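Copper-containing nitrite reductase (Hyphomicrobium denitrificans 1NES1, PDB 6TFO) probably reduces nitrite to nitric oxide with electrons from cytochrome c, working as a homotrimer that binds copper. Local coordinates at residues Thr364-Tyr378 against Val404-Asp418. Sequence-based numbering, arbitrary orientation.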
ATOM      1  N   THR C 364      29.549   3.087 -20.110  1.00 38.72           N
ATOM      2  CA  THR C 364      30.919   2.751 -20.588  1.00 38.83           C
ATOM      3  C   THR C 364      31.020   1.237 -20.792  1.00 38.45           C
ATOM      4  O   THR C 364      30.715   0.479 -19.860  1.00 35.11           O
ATOM      5  CB  THR C 364      31.961   3.273 -19.590  1.00 39.35           C
ATOM      6  OG1 THR C 364      31.861   4.701 -19.574  1.00 41.16           O
ATOM      7  CG2 THR C 364      33.381   2.902 -19.942  1.00 43.13           C
ATOM      8  N   SER C 365      31.430   0.803 -21.978  1.00 40.29           N
ATOM      9  CA  SER C 365      31.578  -0.634 -22.314  1.00 38.75           C
ATOM     10  C   SER C 365      32.976  -1.116 -21.918  1.00 43.12           C
ATOM     11  O   SER C 365      33.948  -0.390 -22.161  1.00 46.35           O
ATOM     12  CB  SER C 365      31.324  -0.877 -23.763  1.00 38.68           C
ATOM     13  OG  SER C 365      31.411  -2.261 -24.045  1.00 39.90           O
ATOM     14  N   SER C 366      33.063  -2.277 -21.285  1.00 39.56           N
ATOM     15  CA  SER C 366      34.330  -2.995 -21.036  1.00 38.67           C
ATOM     16  C   SER C 366      34.509  -4.005 -22.178  1.00 42.63           C
ATOM     17  O   SER C 366      34.283  -5.214 -21.957  1.00 37.83           O
ATOM     18  CB  SER C 366      34.317  -3.605 -19.656  1.00 35.65           C
ATOM     19  OG  SER C 366      34.136  -2.573 -18.682  1.00 34.71           O
ATOM     20  N   PHE C 367      34.858  -3.513 -23.378  1.00 44.70           N
ATOM     21  CA  PHE C 367      34.765  -4.292 -24.641  1.00 41.51           C
ATOM     22  C   PHE C 367      35.850  -5.356 -24.637  1.00 43.32           C
ATOM     23  O   PHE C 367      37.012  -5.044 -24.302  1.00 51.71           O
ATOM     24  CB  PHE C 367      34.872  -3.409 -25.880  1.00 41.04           C
ATOM     25  CG  PHE C 367      34.651  -4.170 -27.161  1.00 42.67           C
ATOM     26  CD1 PHE C 367      33.421  -4.723 -27.452  1.00 45.31           C
ATOM     27  CD2 PHE C 367      35.679  -4.354 -28.067  1.00 44.49           C
ATOM     28  CE1 PHE C 367      33.215  -5.411 -28.634  1.00 48.71           C
ATOM     29  CE2 PHE C 367      35.473  -5.042 -29.253  1.00 43.97           C
ATOM     30  CZ  PHE C 367      34.244  -5.574 -29.533  1.00 47.73           C
ATOM     31  N   HIS C 368      35.462  -6.574 -24.987  1.00 40.03           N
ATOM     32  CA  HIS C 368      36.289  -7.798 -24.863  1.00 39.83           C
ATOM     33  C   HIS C 368      35.767  -8.836 -25.845  1.00 39.24           C
ATOM     34  O   HIS C 368      34.557  -8.860 -26.099  1.00 41.77           O
ATOM     35  CB  HIS C 368      36.250  -8.324 -23.433  1.00 40.41           C
ATOM     36  CG  HIS C 368      36.878  -9.665 -23.267  1.00 45.64           C
ATOM     37  ND1 HIS C 368      38.236  -9.833 -23.037  1.00 44.64           N
ATOM     38  CD2 HIS C 368      36.337 -10.901 -23.250  1.00 48.37           C
ATOM     39  CE1 HIS C 368      38.498 -11.116 -22.898  1.00 46.61           C
ATOM     40  NE2 HIS C 368      37.353 -11.787 -23.016  1.00 47.03           N
ATOM     41  N   VAL C 369      36.658  -9.632 -26.408  1.00 40.03           N
ATOM     42  CA  VAL C 369      36.274 -10.743 -27.319  1.00 42.28           C
ATOM     43  C   VAL C 369      36.743 -12.012 -26.642  1.00 42.81           C
ATOM     44  O   VAL C 369      37.962 -12.166 -26.513  1.00 45.33           O
ATOM     45  CB  VAL C 369      36.887 -10.590 -28.717  1.00 44.55           C
ATOM     46  CG1 VAL C 369      36.664 -11.839 -29.548  1.00 46.06           C
ATOM     47  CG2 VAL C 369      36.346  -9.351 -29.418  1.00 42.00           C
ATOM     48  N   ILE C 370      35.802 -12.828 -26.185  1.00 43.96           N
ATOM     49  CA  ILE C 370      36.108 -14.077 -25.437  1.00 49.85           C
ATOM     50  C   ILE C 370      36.880 -14.989 -26.394  1.00 47.40           C
ATOM     51  O   ILE C 370      36.395 -15.171 -27.542  1.00 46.38           O
ATOM     52  CB  ILE C 370      34.822 -14.717 -24.864  1.00 49.34           C
ATOM     53  CG1 ILE C 370      34.000 -13.713 -24.045  1.00 55.26           C
ATOM     54  CG2 ILE C 370      35.167 -15.939 -24.035  1.00 46.14           C
ATOM     55  CD1 ILE C 370      32.755 -14.296 -23.409  1.00 53.34           C
ATOM     56  N   GLY C 371      38.064 -15.455 -25.977  1.00 51.94           N
ATOM     57  CA  GLY C 371      38.912 -16.389 -26.761  1.00 50.74           C
ATOM     58  C   GLY C 371      39.976 -15.699 -27.603  1.00 49.32           C
ATOM     59  O   GLY C 371      40.779 -16.411 -28.236  1.00 48.34           O
ATOM     60  N   GLU C 372      40.009 -14.366 -27.599  1.00 50.37           N
ATOM     61  CA  GLU C 372      41.027 -13.555 -28.319  1.00 51.62           C
ATOM     62  C   GLU C 372      41.622 -12.494 -27.384  1.00 52.21           C
ATOM     63  O   GLU C 372      41.068 -12.250 -26.276  1.00 51.80           O
ATOM     64  CB  GLU C 372      40.436 -12.898 -29.568  1.00 57.04           C
ATOM     65  CG  GLU C 372      40.665 -13.700 -30.847  1.00 60.38           C
ATOM     66  CD  GLU C 372      42.109 -13.840 -31.291  1.00 64.56           C
ATOM     67  OE1 GLU C 372      42.385 -14.753 -32.111  1.00 78.00           O
ATOM     68  OE2 GLU C 372      42.952 -13.027 -30.828  1.00 58.75           O
ATOM     69  N   ILE C 373      42.767 -11.949 -27.813  1.00 51.94           N
ATOM     70  CA  ILE C 373      43.515 -10.839 -27.169  1.00 46.68           C
ATOM     71  C   ILE C 373      43.709  -9.783 -28.241  1.00 47.60           C
ATOM     72  O   ILE C 373      43.915 -10.160 -29.401  1.00 47.69           O
ATOM     73  CB  ILE C 373      44.847 -11.320 -26.583  1.00 46.97           C
ATOM     74  CG1 ILE C 373      44.653 -12.638 -25.821  1.00 47.53           C
ATOM     75  CG2 ILE C 373      45.473 -10.221 -25.726  1.00 47.34           C
ATOM     76  CD1 ILE C 373      45.891 -13.218 -25.173  1.00 45.25           C
ATOM     77  N   PHE C 374      43.578  -8.519 -27.877  1.00 41.42           N
ATOM     78  CA  PHE C 374      43.730  -7.414 -28.844  1.00 44.60           C
ATOM     79  C   PHE C 374      45.225  -7.214 -29.106  1.00 44.12           C
ATOM     80  O   PHE C 374      45.948  -6.900 -28.147  1.00 47.49           O
ATOM     81  CB  PHE C 374      43.010  -6.165 -28.326  1.00 44.64           C
ATOM     82  CG  PHE C 374      41.530  -6.349 -28.117  1.00 37.44           C
ATOM     83  CD1 PHE C 374      40.774  -7.041 -29.041  1.00 37.79           C
ATOM     84  CD2 PHE C 374      40.901  -5.827 -27.005  1.00 38.85           C
ATOM     85  CE1 PHE C 374      39.414  -7.215 -28.858  1.00 40.98           C
ATOM     86  CE2 PHE C 374      39.543  -6.001 -26.819  1.00 40.71           C
ATOM     87  CZ  PHE C 374      38.803  -6.713 -27.734  1.00 40.85           C
ATOM     88  N   ASP C 375      45.681  -7.464 -30.340  1.00 45.56           N
ATOM     89  CA  ASP C 375      47.092  -7.218 -30.726  1.00 43.37           C
ATOM     90  C   ASP C 375      47.334  -5.720 -30.561  1.00 45.39           C
ATOM     91  O   ASP C 375      48.288  -5.380 -29.877  1.00 44.66           O
ATOM     92  CB  ASP C 375      47.393  -7.727 -32.132  1.00 48.72           C
ATOM     93  CG  ASP C 375      47.477  -9.242 -32.218  1.00 56.20           C
ATOM     94  OD1 ASP C 375      47.785  -9.864 -31.209  1.00 61.93           O
ATOM     95  OD2 ASP C 375      47.213  -9.793 -33.295  1.00 61.83           O
ATOM     96  N   HIS C 376      46.431  -4.888 -31.097  1.00 49.80           N
ATOM     97  CA  HIS C 376      46.483  -3.400 -31.048  1.00 48.48           C
ATOM     98  C   HIS C 376      45.149  -2.846 -30.547  1.00 45.92           C
ATOM     99  O   HIS C 376      44.106  -3.341 -30.969  1.00 42.83           O
ATOM    100  CB  HIS C 376      46.851  -2.819 -32.419  1.00 49.68           C
ATOM    101  CG  HIS C 376      48.147  -3.348 -32.926  1.00 54.78           C
ATOM    102  ND1 HIS C 376      48.219  -4.421 -33.801  1.00 54.78           N
ATOM    103  CD2 HIS C 376      49.417  -3.010 -32.622  1.00 54.16           C
ATOM    104  CE1 HIS C 376      49.481  -4.701 -34.030  1.00 50.82           C
ATOM    105  NE2 HIS C 376      50.231  -3.844 -33.321  1.00 53.76           N
ATOM    106  N   VAL C 377      45.220  -1.844 -29.670  1.00 46.35           N
ATOM    107  CA  VAL C 377      44.068  -1.055 -29.157  1.00 44.04           C
ATOM    108  C   VAL C 377      44.401   0.417 -29.341  1.00 42.56           C
ATOM    109  O   VAL C 377      45.367   0.896 -28.733  1.00 44.42           O
ATOM    110  CB  VAL C 377      43.778  -1.367 -27.675  1.00 43.08           C
ATOM    111  CG1 VAL C 377      42.706  -0.432 -27.113  1.00 43.34           C
ATOM    112  CG2 VAL C 377      43.414  -2.835 -27.459  1.00 38.63           C
ATOM    113  N   TYR C 378      43.606   1.133 -30.122  1.00 44.70           N
ATOM    114  CA  TYR C 378      43.813   2.582 -30.359  1.00 44.39           C
ATOM    115  C   TYR C 378      43.134   3.305 -29.196  1.00 45.45           C
ATOM    116  O   TYR C 378      41.921   3.525 -29.245  1.00 54.36           O
ATOM    117  CB  TYR C 378      43.342   2.925 -31.774  1.00 50.19           C
ATOM    118  CG  TYR C 378      44.212   2.355 -32.875  1.00 52.04           C
ATOM    119  CD1 TYR C 378      44.291   0.989 -33.100  1.00 56.09           C
ATOM    120  CD2 TYR C 378      45.005   3.176 -33.657  1.00 57.20           C
ATOM    121  CE1 TYR C 378      45.090   0.457 -34.097  1.00 56.69           C
ATOM    122  CE2 TYR C 378      45.810   2.667 -34.659  1.00 58.38           C
ATOM    123  CZ  TYR C 378      45.851   1.304 -34.881  1.00 63.28           C
ATOM    124  OH  TYR C 378      46.669   0.820 -35.860  1.00 61.70           O
ATOM    125  N   VAL C 404      40.279  -1.941 -32.450  1.00 44.18           N
ATOM    126  CA  VAL C 404      41.058  -3.119 -31.999  1.00 47.92           C
ATOM    127  C   VAL C 404      41.345  -3.953 -33.246  1.00 50.77           C
ATOM    128  O   VAL C 404      40.493  -3.967 -34.151  1.00 55.22           O
ATOM    129  CB  VAL C 404      40.321  -3.934 -30.922  1.00 47.33           C
ATOM    130  CG1 VAL C 404      40.062  -3.108 -29.672  1.00 50.54           C
ATOM    131  CG2 VAL C 404      39.034  -4.539 -31.454  1.00 48.68           C
ATOM    132  N   ASP C 405      42.509  -4.594 -33.294  1.00 47.42           N
ATOM    133  CA  ASP C 405      42.798  -5.643 -34.300  1.00 51.61           C
ATOM    134  C   ASP C 405      43.449  -6.830 -33.593  1.00 47.81           C
ATOM    135  O   ASP C 405      43.986  -6.667 -32.486  1.00 46.37           O
ATOM    136  CB  ASP C 405      43.595  -5.085 -35.483  1.00 54.78           C
ATOM    137  CG  ASP C 405      44.915  -4.414 -35.136  1.00 56.27           C
ATOM    138  OD1 ASP C 405      45.832  -5.130 -34.620  1.00 50.45           O
ATOM    139  OD2 ASP C 405      45.022  -3.185 -35.401  1.00 48.21           O
ATOM    140  N   PHE C 406      43.351  -7.990 -34.214  1.00 46.38           N
ATOM    141  CA  PHE C 406      43.978  -9.244 -33.749  1.00 48.50           C
ATOM    142  C   PHE C 406      44.062 -10.178 -34.953  1.00 53.68           C
ATOM    143  O   PHE C 406      43.327  -9.964 -35.953  1.00 49.30           O
ATOM    144  CB  PHE C 406      43.181  -9.817 -32.578  1.00 54.79           C
ATOM    145  CG  PHE C 406      41.703  -9.929 -32.855  1.00 57.31           C
ATOM    146  CD1 PHE C 406      40.857  -8.859 -32.616  1.00 57.62           C
ATOM    147  CD2 PHE C 406      41.170 -11.095 -33.381  1.00 60.48           C
ATOM    148  CE1 PHE C 406      39.506  -8.956 -32.890  1.00 61.85           C
ATOM    149  CE2 PHE C 406      39.820 -11.185 -33.672  1.00 61.84           C
ATOM    150  CZ  PHE C 406      38.992 -10.115 -33.421  1.00 67.93           C
ATOM    151  N   LYS C 407      44.969 -11.152 -34.885  1.00 60.75           N
ATOM    152  CA  LYS C 407      45.094 -12.216 -35.910  1.00 62.53           C
ATOM    153  C   LYS C 407      44.311 -13.411 -35.404  1.00 56.10           C
ATOM    154  O   LYS C 407      44.489 -13.795 -34.228  1.00 55.65           O
ATOM    155  CB  LYS C 407      46.540 -12.633 -36.213  1.00 66.95           C
ATOM    156  CG  LYS C 407      46.715 -13.308 -37.570  1.00 68.50           C
ATOM    157  CD  LYS C 407      47.974 -14.104 -37.742  1.00 74.88           C
ATOM    158  CE  LYS C 407      48.225 -14.460 -39.191  1.00 78.78           C
ATOM    159  NZ  LYS C 407      49.657 -14.739 -39.452  1.00 83.98           N
ATOM    160  N   LEU C 408      43.467 -13.945 -36.277  1.00 56.45           N
ATOM    161  CA  LEU C 408      42.764 -15.215 -36.032  1.00 57.96           C
ATOM    162  C   LEU C 408      43.776 -16.327 -36.261  1.00 58.60           C
ATOM    163  O   LEU C 408      43.930 -16.771 -37.403  1.00 65.71           O
ATOM    164  CB  LEU C 408      41.558 -15.290 -36.966  1.00 56.58           C
ATOM    165  CG  LEU C 408      40.469 -14.270 -36.648  1.00 54.25           C
ATOM    166  CD1 LEU C 408      39.366 -14.326 -37.693  1.00 53.74           C
ATOM    167  CD2 LEU C 408      39.926 -14.508 -35.244  1.00 51.54           C
ATOM    168  N   ASP C 409      44.470 -16.707 -35.198  1.00 60.16           N
ATOM    169  CA  ASP C 409      45.494 -17.779 -35.234  1.00 68.56           C
ATOM    170  C   ASP C 409      44.765 -19.097 -35.514  1.00 63.53           C
ATOM    171  O   ASP C 409      45.350 -19.955 -36.182  1.00 64.36           O
ATOM    172  CB  ASP C 409      46.312 -17.849 -33.937  1.00 73.78           C
ATOM    173  CG  ASP C 409      46.621 -16.491 -33.325  1.00 78.95           C
ATOM    174  OD1 ASP C 409      45.756 -15.953 -32.590  1.00 90.03           O
ATOM    175  OD2 ASP C 409      47.706 -15.970 -33.609  1.00 72.67           O
ATOM    176  N   ARG C 410      43.538 -19.249 -35.013  1.00 56.13           N
ATOM    177  CA  ARG C 410      42.815 -20.544 -35.063  1.00 61.82           C
ATOM    178  C   ARG C 410      41.300 -20.312 -35.022  1.00 62.44           C
ATOM    179  O   ARG C 410      40.865 -19.162 -34.801  1.00 81.41           O
ATOM    180  CB  ARG C 410      43.277 -21.440 -33.910  1.00 64.43           C
ATOM    181  CG  ARG C 410      43.129 -20.818 -32.524  1.00 63.44           C
ATOM    182  CD  ARG C 410      42.773 -21.903 -31.532  1.00 64.06           C
ATOM    183  NE  ARG C 410      41.515 -22.532 -31.914  1.00 62.16           N
ATOM    184  CZ  ARG C 410      41.128 -23.756 -31.562  1.00 68.17           C
ATOM    185  NH1 ARG C 410      41.899 -24.531 -30.809  1.00 64.77           N
ATOM    186  NH2 ARG C 410      39.948 -24.200 -31.974  1.00 67.70           N
ATOM    187  N   GLY C 411      40.539 -21.381 -35.232  1.00 59.79           N
ATOM    188  CA  GLY C 411      39.082 -21.335 -35.434  1.00 66.18           C
ATOM    189  C   GLY C 411      38.336 -21.256 -34.116  1.00 66.35           C
ATOM    190  O   GLY C 411      38.972 -21.439 -33.043  1.00 61.85           O
ATOM    191  N   GLY C 412      37.036 -20.982 -34.216  1.00 69.63           N
ATOM    192  CA  GLY C 412      36.094 -20.943 -33.082  1.00 67.09           C
ATOM    193  C   GLY C 412      34.949 -19.967 -33.319  1.00 62.22           C
ATOM    194  O   GLY C 412      34.965 -19.208 -34.317  1.00 62.92           O
ATOM    195  N   ARG C 413      33.963 -19.988 -32.425  1.00 58.91           N
ATOM    196  CA  ARG C 413      32.988 -18.887 -32.239  1.00 57.35           C
ATOM    197  C   ARG C 413      33.578 -17.932 -31.197  1.00 55.86           C
ATOM    198  O   ARG C 413      33.697 -18.330 -30.024  1.00 49.82           O
ATOM    199  CB  ARG C 413      31.632 -19.453 -31.818  1.00 59.64           C
ATOM    200  CG  ARG C 413      30.715 -18.425 -31.168  1.00 64.57           C
ATOM    201  CD  ARG C 413      29.323 -18.968 -30.962  1.00 62.66           C
ATOM    202  NE  ARG C 413      28.608 -18.864 -32.221  1.00 65.23           N
ATOM    203  CZ  ARG C 413      27.947 -19.849 -32.806  1.00 70.05           C
ATOM    204  NH1 ARG C 413      27.332 -19.623 -33.958  1.00 70.07           N
ATOM    205  NH2 ARG C 413      27.888 -21.044 -32.236  1.00 70.00           N
ATOM    206  N   TYR C 414      34.018 -16.750 -31.624  1.00 52.72           N
ATOM    207  CA  TYR C 414      34.581 -15.724 -30.717  1.00 55.55           C
ATOM    208  C   TYR C 414      33.426 -14.802 -30.321  1.00 52.54           C
ATOM    209  O   TYR C 414      32.576 -14.470 -31.182  1.00 49.20           O
ATOM    210  CB  TYR C 414      35.771 -15.036 -31.385  1.00 61.26           C
ATOM    211  CG  TYR C 414      36.956 -15.940 -31.642  1.00 70.67           C
ATOM    212  CD1 TYR C 414      37.921 -16.165 -30.665  1.00 74.82           C
ATOM    213  CD2 TYR C 414      37.128 -16.561 -32.873  1.00 67.36           C
ATOM    214  CE1 TYR C 414      39.019 -16.980 -30.907  1.00 71.76           C
ATOM    215  CE2 TYR C 414      38.223 -17.369 -33.132  1.00 63.74           C
ATOM    216  CZ  TYR C 414      39.180 -17.574 -32.148  1.00 69.85           C
ATOM    217  OH  TYR C 414      40.271 -18.365 -32.388  1.00 67.36           O
ATOM    218  N   VAL C 415      33.356 -14.431 -29.044  1.00 47.59           N
ATOM    219  CA  VAL C 415      32.145 -13.763 -28.496  1.00 46.91           C
ATOM    220  C   VAL C 415      32.491 -12.352 -28.045  1.00 42.58           C
ATOM    221  O   VAL C 415      33.245 -12.227 -27.080  1.00 40.57           O
ATOM    222  CB  VAL C 415      31.525 -14.577 -27.351  1.00 49.12           C
ATOM    223  CG1 VAL C 415      30.293 -13.887 -26.797  1.00 48.64           C
ATOM    224  CG2 VAL C 415      31.180 -15.985 -27.805  1.00 50.35           C
ATOM    225  N   LEU C 416      31.881 -11.358 -28.698  1.00 42.96           N
ATOM    226  CA  LEU C 416      31.942  -9.924 -28.320  1.00 41.21           C
ATOM    227  C   LEU C 416      31.041  -9.685 -27.101  1.00 41.91           C
ATOM    228  O   LEU C 416      29.859 -10.060 -27.166  1.00 41.18           O
ATOM    229  CB  LEU C 416      31.449  -9.073 -29.495  1.00 44.96           C
ATOM    230  CG  LEU C 416      32.383  -8.912 -30.695  1.00 43.56           C
ATOM    231  CD1 LEU C 416      32.547 -10.227 -31.455  1.00 45.10           C
ATOM    232  CD2 LEU C 416      31.843  -7.832 -31.624  1.00 43.14           C
ATOM    233  N   VAL C 417      31.568  -9.058 -26.047  1.00 40.79           N
ATOM    234  CA  VAL C 417      30.818  -8.740 -24.796  1.00 40.49           C
ATOM    235  C   VAL C 417      31.238  -7.366 -24.277  1.00 37.63           C
ATOM    236  O   VAL C 417      32.375  -6.921 -24.570  1.00 36.48           O
ATOM    237  CB  VAL C 417      31.035  -9.800 -23.696  1.00 41.11           C
ATOM    238  CG1 VAL C 417      30.654 -11.196 -24.176  1.00 42.68           C
ATOM    239  CG2 VAL C 417      32.457  -9.783 -23.142  1.00 40.32           C
ATOM    240  N   ASP C 418      30.348  -6.737 -23.509  1.00 36.60           N
ATOM    241  CA  ASP C 418      30.709  -5.741 -22.467  1.00 34.14           C
ATOM    242  C   ASP C 418      30.979  -6.577 -21.216  1.00 33.87           C
ATOM    243  O   ASP C 418      30.123  -7.371 -20.878  1.00 38.79           O
ATOM    244  CB  ASP C 418      29.591  -4.719 -22.334  1.00 33.82           C
ATOM    245  CG  ASP C 418      29.840  -3.609 -21.344  1.00 37.72           C
ATOM    246  OD1 ASP C 418      30.725  -3.793 -20.459  1.00 38.73           O
ATOM    247  OD2 ASP C 418      29.138  -2.564 -21.469  1.00 37.87           O
TER
HETATM  248  O   HOH W   1      31.335  -2.023 -18.498  1.00 33.43           O
HETATM  249  O   HOH W   2      35.361 -17.420 -27.930  1.00 49.14           O
HETATM  250  O   HOH W   3      45.186 -13.830 -31.561  1.00 56.40           O
HETATM  251  O   HOH W   4      47.659  -8.011 -35.263  1.00 47.72           O
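Strand 365-370 runs antiparallel to strand 412-418, their axes 4.4 Å apart at the closest, and beyond the Gly371-Ile373 loop the first segment pairs again, antiparallel, through His376-Val377 with Val404-Asp405. The two pairings belong to different sheets, so both segments cross from one layer to the other of a cupredoxin-like beta sandwich. His368 and Val417 form a hydrogen-bonded pair, as do Ile370 and Val415, whereas Asp375 and His376 both face Asp405 in a classic beta bulge. Between the layers, Leu416 CD2 lies at the edge of the Phe367 ring, 3.9 Å from Phe367 CZ. Val404 CG1 sits squarely over one face of Phe374 in a CH-pi contact, 3.8 Å from the ring centroid. Glu372, bent at chi2 (-65°), brings its carboxylate obliquely against the Phe406 ring, the planes 27° apart, with Glu372 CD 3.6 Å from Phe406 CD2. Its OE2 takes the backbone N-H of Ile373, while its CG rests 3.7 Å from Tyr414 CE1. With an alanine here, a gap would probably open between the Phe406 and Tyr414 rings and the Ile373 N-H would lose its carboxylate partner. At the far end Asp418 OD1 receives Ser366 N from above the carboxylate plane, and its OD2 is held by Arg423 and Gln299. The His368 side chain comes within about 4 Å of a bound copper and stacks on His227 of a neighbouring subunit, its ND1 hydrogen-bonded to Gln392 O; this places strand 365-370 beside the copper site at the subunit interface. Asp375 OD2 accepts the Lys407 N-H from above its carboxylate plane, tying the first bulge residue's side chain to the neighbouring strand's backbone. In the bulge itself, Asp405 OD1 offers its syn lone pair to His376 ND1 at 2.6 Å, almost exactly in the imidazole plane.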